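Phosphogluconate dehydrogenase NAD-binding putative C-terminal domain-containing protein (Sinorhizobium meliloti, PDB 4EZB) is of unknown function but probably acts as an oxidoreductase related to the NAD-binding phosphogluconate dehydrogenases. Local coordinates at residues A[210-223]-A[301-313]. Numbering follows the deposited sequence.
Sequences IEALSSAERAGVTE and GYRGFVPVLARRL
Val306 and Glu217 interlock where two helices of the helical C-terminal region cross steeply: the last turns of helix 190-218, residues 210-218, cross helix 301-312 at 78°, with the axes 8.2 Å apart. Small residues let the backbones close in, CA of Ser214 lying 4.4 Å from CA of Ala310. Val306 is a knob among Leu213, Ser214, Glu217 and Thr222; with CG1 anti to its backbone N (chi1 171°), that methyl comes within 3.4 Å of Glu217 CB, while CG2 meets Leu213 CD1. Glu217 returns the grip, its aliphatic part sitting over Ala310 CB and OE2 reaching the ring of Pro307. OG of Ser214 turns back to its own helix, bonding Ile210 O at 2.7 Å, while its CB packs against Leu309 CB. At the start of helix 301-312 Tyr302 OH donates to the syn lone pair of Glu223 OE2 (2.8 Å), OE2 lying at the edge of the phenol ring, in its plane, with the carboxylate turned 36° from it. Glu223 OE1 holds Arg239 in a salt bridge, and an alanine here would probably leave Arg239 without its charged mate and the Tyr302 hydroxyl without this acceptor. Beyond the crossing, Ile210 and Leu309 pack on helix 275-291, Ile210 and Leu213 also on helix 238-268, and Arg218 NE bonds Phe270 O of the second subunit.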
loop_
_atom_site.group_PDB
_atom_site.type_symbol
_atom_site.label_atom_id
_atom_site.label_comp_id
_atom_site.label_asym_id
_atom_site.label_seq_id
_atom_site.Cartn_x
_atom_site.Cartn_y
_atom_site.Cartn_z
ATOM N N ILE A 210 7.365 -4.913 0.011
ATOM C CA ILE A 210 7.928 -6.178 0.488
ATOM C C ILE A 210 7.170 -7.332 -0.179
ATOM O O ILE A 210 7.791 -8.269 -0.713
ATOM C CB ILE A 210 7.857 -6.300 2.029
ATOM C CG1 ILE A 210 8.826 -5.323 2.718
ATOM C CG2 ILE A 210 8.056 -7.752 2.495
ATOM C CD1 ILE A 210 8.566 -5.171 4.225
ATOM N N GLU A 211 5.835 -7.249 -0.170
ATOM C CA GLU A 211 4.998 -8.318 -0.751
ATOM C C GLU A 211 5.179 -8.436 -2.289
ATOM O O GLU A 211 5.420 -9.513 -2.816
ATOM C CB GLU A 211 3.510 -8.172 -0.338
ATOM C CG GLU A 211 2.655 -9.388 -0.725
ATOM C CD GLU A 211 1.347 -9.557 0.052
ATOM O OE1 GLU A 211 0.292 -9.777 -0.598
ATOM O OE2 GLU A 211 1.358 -9.514 1.308
ATOM N N ALA A 212 5.099 -7.319 -3.001
ATOM C CA ALA A 212 5.234 -7.327 -4.455
ATOM C C ALA A 212 6.621 -7.780 -4.894
ATOM O O ALA A 212 6.744 -8.638 -5.763
ATOM C CB ALA A 212 4.961 -5.941 -5.016
ATOM N N LEU A 213 7.654 -7.174 -4.315
ATOM C CA LEU A 213 9.024 -7.374 -4.765
ATOM C C LEU A 213 9.599 -8.763 -4.489
ATOM O O LEU A 213 10.322 -9.305 -5.318
ATOM C CB LEU A 213 9.959 -6.297 -4.197
ATOM C CG LEU A 213 9.808 -4.871 -4.733
ATOM C CD1 LEU A 213 11.061 -4.050 -4.430
ATOM C CD2 LEU A 213 9.529 -4.862 -6.227
ATOM N N SER A 214 9.289 -9.332 -3.325
ATOM C CA SER A 214 9.792 -10.653 -2.999
ATOM C C SER A 214 9.051 -11.748 -3.784
ATOM O O SER A 214 9.598 -12.825 -4.032
ATOM C CB SER A 214 9.702 -10.889 -1.494
ATOM O OG SER A 214 8.364 -10.902 -1.087
ATOM N N SER A 215 7.809 -11.451 -4.154
ATOM C CA SER A 215 6.994 -12.273 -5.037
ATOM C C SER A 215 7.614 -12.267 -6.413
ATOM O O SER A 215 7.940 -13.324 -6.984
ATOM C CB SER A 215 5.602 -11.652 -5.160
ATOM O OG SER A 215 4.776 -12.075 -4.103
ATOM N N ALA A 216 7.753 -11.050 -6.932
ATOM C CA ALA A 216 8.377 -10.802 -8.205
ATOM C C ALA A 216 9.703 -11.515 -8.311
ATOM O O ALA A 216 10.053 -12.080 -9.376
ATOM C CB ALA A 216 8.570 -9.310 -8.405
ATOM N N GLU A 217 10.463 -11.463 -7.225
ATOM C CA GLU A 217 11.801 -12.046 -7.212
ATOM C C GLU A 217 11.759 -13.564 -7.287
ATOM O O GLU A 217 12.570 -14.171 -7.966
ATOM C CB GLU A 217 12.565 -11.610 -5.964
ATOM C CG GLU A 217 13.990 -12.145 -5.903
ATOM C CD GLU A 217 14.947 -11.462 -6.872
ATOM O OE1 GLU A 217 14.599 -10.424 -7.481
ATOM O OE2 GLU A 217 16.069 -11.969 -7.019
ATOM N N ARG A 218 10.809 -14.174 -6.585
ATOM C CA ARG A 218 10.609 -15.609 -6.676
ATOM C C ARG A 218 10.153 -15.970 -8.074
ATOM O O ARG A 218 10.442 -17.071 -8.554
ATOM C CB ARG A 218 9.577 -16.104 -5.657
ATOM C CG ARG A 218 10.089 -16.141 -4.222
ATOM C CD ARG A 218 9.203 -16.987 -3.314
ATOM N NE ARG A 218 9.227 -18.403 -3.687
ATOM C CZ ARG A 218 10.299 -19.198 -3.597
ATOM N NH1 ARG A 218 11.457 -18.735 -3.133
ATOM N NH2 ARG A 218 10.215 -20.476 -3.971
ATOM N N ALA A 219 9.438 -15.048 -8.726
ATOM C CA ALA A 219 9.024 -15.269 -10.098
ATOM C C ALA A 219 10.067 -14.808 -11.154
ATOM O O ALA A 219 9.827 -14.935 -12.347
ATOM C CB ALA A 219 7.671 -14.614 -10.344
ATOM N N GLY A 220 11.201 -14.259 -10.719
ATOM C CA GLY A 220 12.217 -13.723 -11.642
ATOM C C GLY A 220 11.858 -12.516 -12.512
ATOM O O GLY A 220 12.412 -12.361 -13.588
ATOM N N VAL A 221 10.952 -11.652 -12.050
ATOM C CA VAL A 221 10.491 -10.477 -12.818
ATOM C C VAL A 221 10.575 -9.156 -12.019
ATOM O O VAL A 221 9.768 -8.253 -12.220
ATOM C CB VAL A 221 9.024 -10.658 -13.339
ATOM C CG1 VAL A 221 8.901 -11.824 -14.313
ATOM C CG2 VAL A 221 8.027 -10.782 -12.187
ATOM N N THR A 222 11.555 -9.049 -11.117
ATOM C CA THR A 222 11.649 -7.913 -10.182
ATOM C C THR A 222 11.786 -6.569 -10.872
ATOM O O THR A 222 11.017 -5.648 -10.580
ATOM C CB THR A 222 12.797 -8.092 -9.174
ATOM O OG1 THR A 222 12.620 -9.338 -8.505
ATOM C CG2 THR A 222 12.773 -6.974 -8.125
ATOM N N GLU A 223 12.763 -6.477 -11.778
ATOM C CA GLU A 223 13.030 -5.266 -12.549
ATOM C C GLU A 223 11.851 -4.891 -13.397
ATOM O O GLU A 223 11.553 -3.698 -13.564
ATOM C CB GLU A 223 14.282 -5.417 -13.438
ATOM C CG GLU A 223 15.602 -5.439 -12.673
ATOM C CD GLU A 223 15.765 -4.256 -11.728
ATOM O OE1 GLU A 223 15.448 -3.115 -12.134
ATOM O OE2 GLU A 223 16.204 -4.460 -10.578
ATOM N N GLY A 301 20.502 -1.736 -0.434
ATOM C CA GLY A 301 19.452 -1.521 -1.439
ATOM C C GLY A 301 18.545 -2.721 -1.663
ATOM O O GLY A 301 18.772 -3.801 -1.083
ATOM N N TYR A 302 17.526 -2.543 -2.513
ATOM C CA TYR A 302 16.592 -3.630 -2.855
ATOM C C TYR A 302 17.296 -4.773 -3.602
ATOM O O TYR A 302 17.036 -5.952 -3.316
ATOM C CB TYR A 302 15.367 -3.111 -3.650
ATOM C CG TYR A 302 15.648 -2.831 -5.113
ATOM C CD1 TYR A 302 16.066 -1.577 -5.532
ATOM C CD2 TYR A 302 15.513 -3.839 -6.073
ATOM C CE1 TYR A 302 16.328 -1.323 -6.861
ATOM C CE2 TYR A 302 15.779 -3.600 -7.405
ATOM C CZ TYR A 302 16.184 -2.340 -7.799
ATOM O OH TYR A 302 16.446 -2.092 -9.135
ATOM N N ARG A 303 18.207 -4.438 -4.519
ATOM C CA ARG A 303 19.015 -5.459 -5.188
ATOM C C ARG A 303 19.627 -6.403 -4.160
ATOM O O ARG A 303 19.683 -7.599 -4.395
ATOM C CB ARG A 303 20.094 -4.841 -6.074
ATOM C CG ARG A 303 19.520 -4.181 -7.317
ATOM C CD ARG A 303 20.575 -3.346 -8.031
ATOM N NE ARG A 303 20.062 -2.693 -9.244
ATOM C CZ ARG A 303 19.522 -1.467 -9.298
ATOM N NH1 ARG A 303 19.398 -0.717 -8.197
ATOM N NH2 ARG A 303 19.084 -0.990 -10.464
ATOM N N GLY A 304 20.023 -5.864 -3.004
ATOM C CA GLY A 304 20.497 -6.659 -1.867
ATOM C C GLY A 304 19.411 -7.339 -1.050
ATOM O O GLY A 304 19.465 -8.549 -0.864
ATOM N N PHE A 305 18.412 -6.583 -0.571
ATOM C CA PHE A 305 17.384 -7.148 0.340
ATOM C C PHE A 305 16.424 -8.174 -0.295
ATOM O O PHE A 305 16.023 -9.174 0.344
ATOM C CB PHE A 305 16.528 -6.036 0.989
ATOM C CG PHE A 305 17.323 -4.951 1.674
ATOM C CD1 PHE A 305 18.097 -5.226 2.792
ATOM C CD2 PHE A 305 17.268 -3.642 1.212
ATOM C CE1 PHE A 305 18.823 -4.217 3.420
ATOM C CE2 PHE A 305 17.993 -2.632 1.824
ATOM C CZ PHE A 305 18.776 -2.921 2.929
ATOM N N VAL A 306 16.017 -7.884 -1.529
ATOM C CA VAL A 306 14.925 -8.610 -2.157
ATOM C C VAL A 306 15.253 -10.097 -2.321
ATOM O O VAL A 306 14.418 -10.945 -1.979
ATOM C CB VAL A 306 14.418 -7.909 -3.453
ATOM C CG1 VAL A 306 13.438 -8.789 -4.214
ATOM C CG2 VAL A 306 13.711 -6.612 -3.101
ATOM N N PRO A 307 16.475 -10.435 -2.794
ATOM C CA PRO A 307 16.771 -11.882 -2.913
ATOM C C PRO A 307 16.761 -12.589 -1.566
ATOM O O PRO A 307 16.385 -13.768 -1.466
ATOM C CB PRO A 307 18.157 -11.913 -3.555
ATOM C CG PRO A 307 18.210 -10.637 -4.330
ATOM C CD PRO A 307 17.473 -9.618 -3.500
ATOM N N VAL A 308 17.134 -11.854 -0.528
ATOM C CA VAL A 308 17.127 -12.423 0.797
ATOM C C VAL A 308 15.689 -12.675 1.254
ATOM O O VAL A 308 15.378 -13.796 1.674
ATOM C CB VAL A 308 17.966 -11.609 1.799
ATOM C CG1 VAL A 308 17.671 -12.058 3.225
ATOM C CG2 VAL A 308 19.445 -11.776 1.483
ATOM N N LEU A 309 14.829 -11.657 1.146
ATOM C CA LEU A 309 13.400 -11.779 1.447
ATOM C C LEU A 309 12.713 -12.853 0.611
ATOM O O LEU A 309 11.920 -13.643 1.140
ATOM C CB LEU A 309 12.677 -10.462 1.159
ATOM C CG LEU A 309 12.802 -9.315 2.144
ATOM C CD1 LEU A 309 12.033 -8.116 1.603
ATOM C CD2 LEU A 309 12.279 -9.748 3.513
ATOM N N ALA A 310 12.979 -12.849 -0.698
ATOM C CA ALA A 310 12.424 -13.861 -1.604
ATOM C C ALA A 310 12.666 -15.275 -1.036
ATOM O O ALA A 310 11.723 -16.055 -0.857
ATOM C CB ALA A 310 13.023 -13.730 -2.997
ATOM N N ARG A 311 13.923 -15.567 -0.718
ATOM C CA ARG A 311 14.310 -16.865 -0.169
ATOM C C ARG A 311 13.834 -17.078 1.260
ATOM O O ARG A 311 13.278 -18.125 1.583
ATOM C CB ARG A 311 15.823 -17.050 -0.268
ATOM C CG ARG A 311 16.276 -18.086 -1.297
ATOM C CD ARG A 311 15.410 -18.139 -2.558
ATOM N NE ARG A 311 15.717 -17.083 -3.526
ATOM C CZ ARG A 311 15.089 -16.930 -4.688
ATOM N NH1 ARG A 311 15.443 -15.944 -5.503
ATOM N NH2 ARG A 311 14.113 -17.766 -5.037
ATOM N N ARG A 312 14.021 -16.072 2.104
ATOM C CA ARG A 312 13.774 -16.237 3.529
ATOM C C ARG A 312 12.304 -16.204 3.925
ATOM O O ARG A 312 11.923 -16.897 4.877
ATOM C CB ARG A 312 14.565 -15.233 4.354
ATOM C CG ARG A 312 14.927 -15.778 5.719
ATOM C CD ARG A 312 16.331 -16.350 5.755
ATOM N NE ARG A 312 16.559 -17.100 6.989
ATOM C CZ ARG A 312 16.594 -16.577 8.214
ATOM N NH1 ARG A 312 16.407 -15.278 8.420
ATOM N NH2 ARG A 312 16.818 -17.366 9.251
ATOM N N LEU A 313 11.495 -15.385 3.233
ATOM C CA LEU A 313 10.036 -15.514 3.295
ATOM C C LEU A 313 9.653 -16.680 2.372
ATOM O O LEU A 313 8.787 -17.499 2.685
ATOM C CB LEU A 313 9.334 -14.229 2.843
ATOM C CG LEU A 313 9.670 -12.853 3.459
ATOM C CD1 LEU A 313 9.016 -11.717 2.689
ATOM C CD2 LEU A 313 9.272 -12.783 4.928
HETATM O O HOH W 1 12.901 -18.888 -7.917
#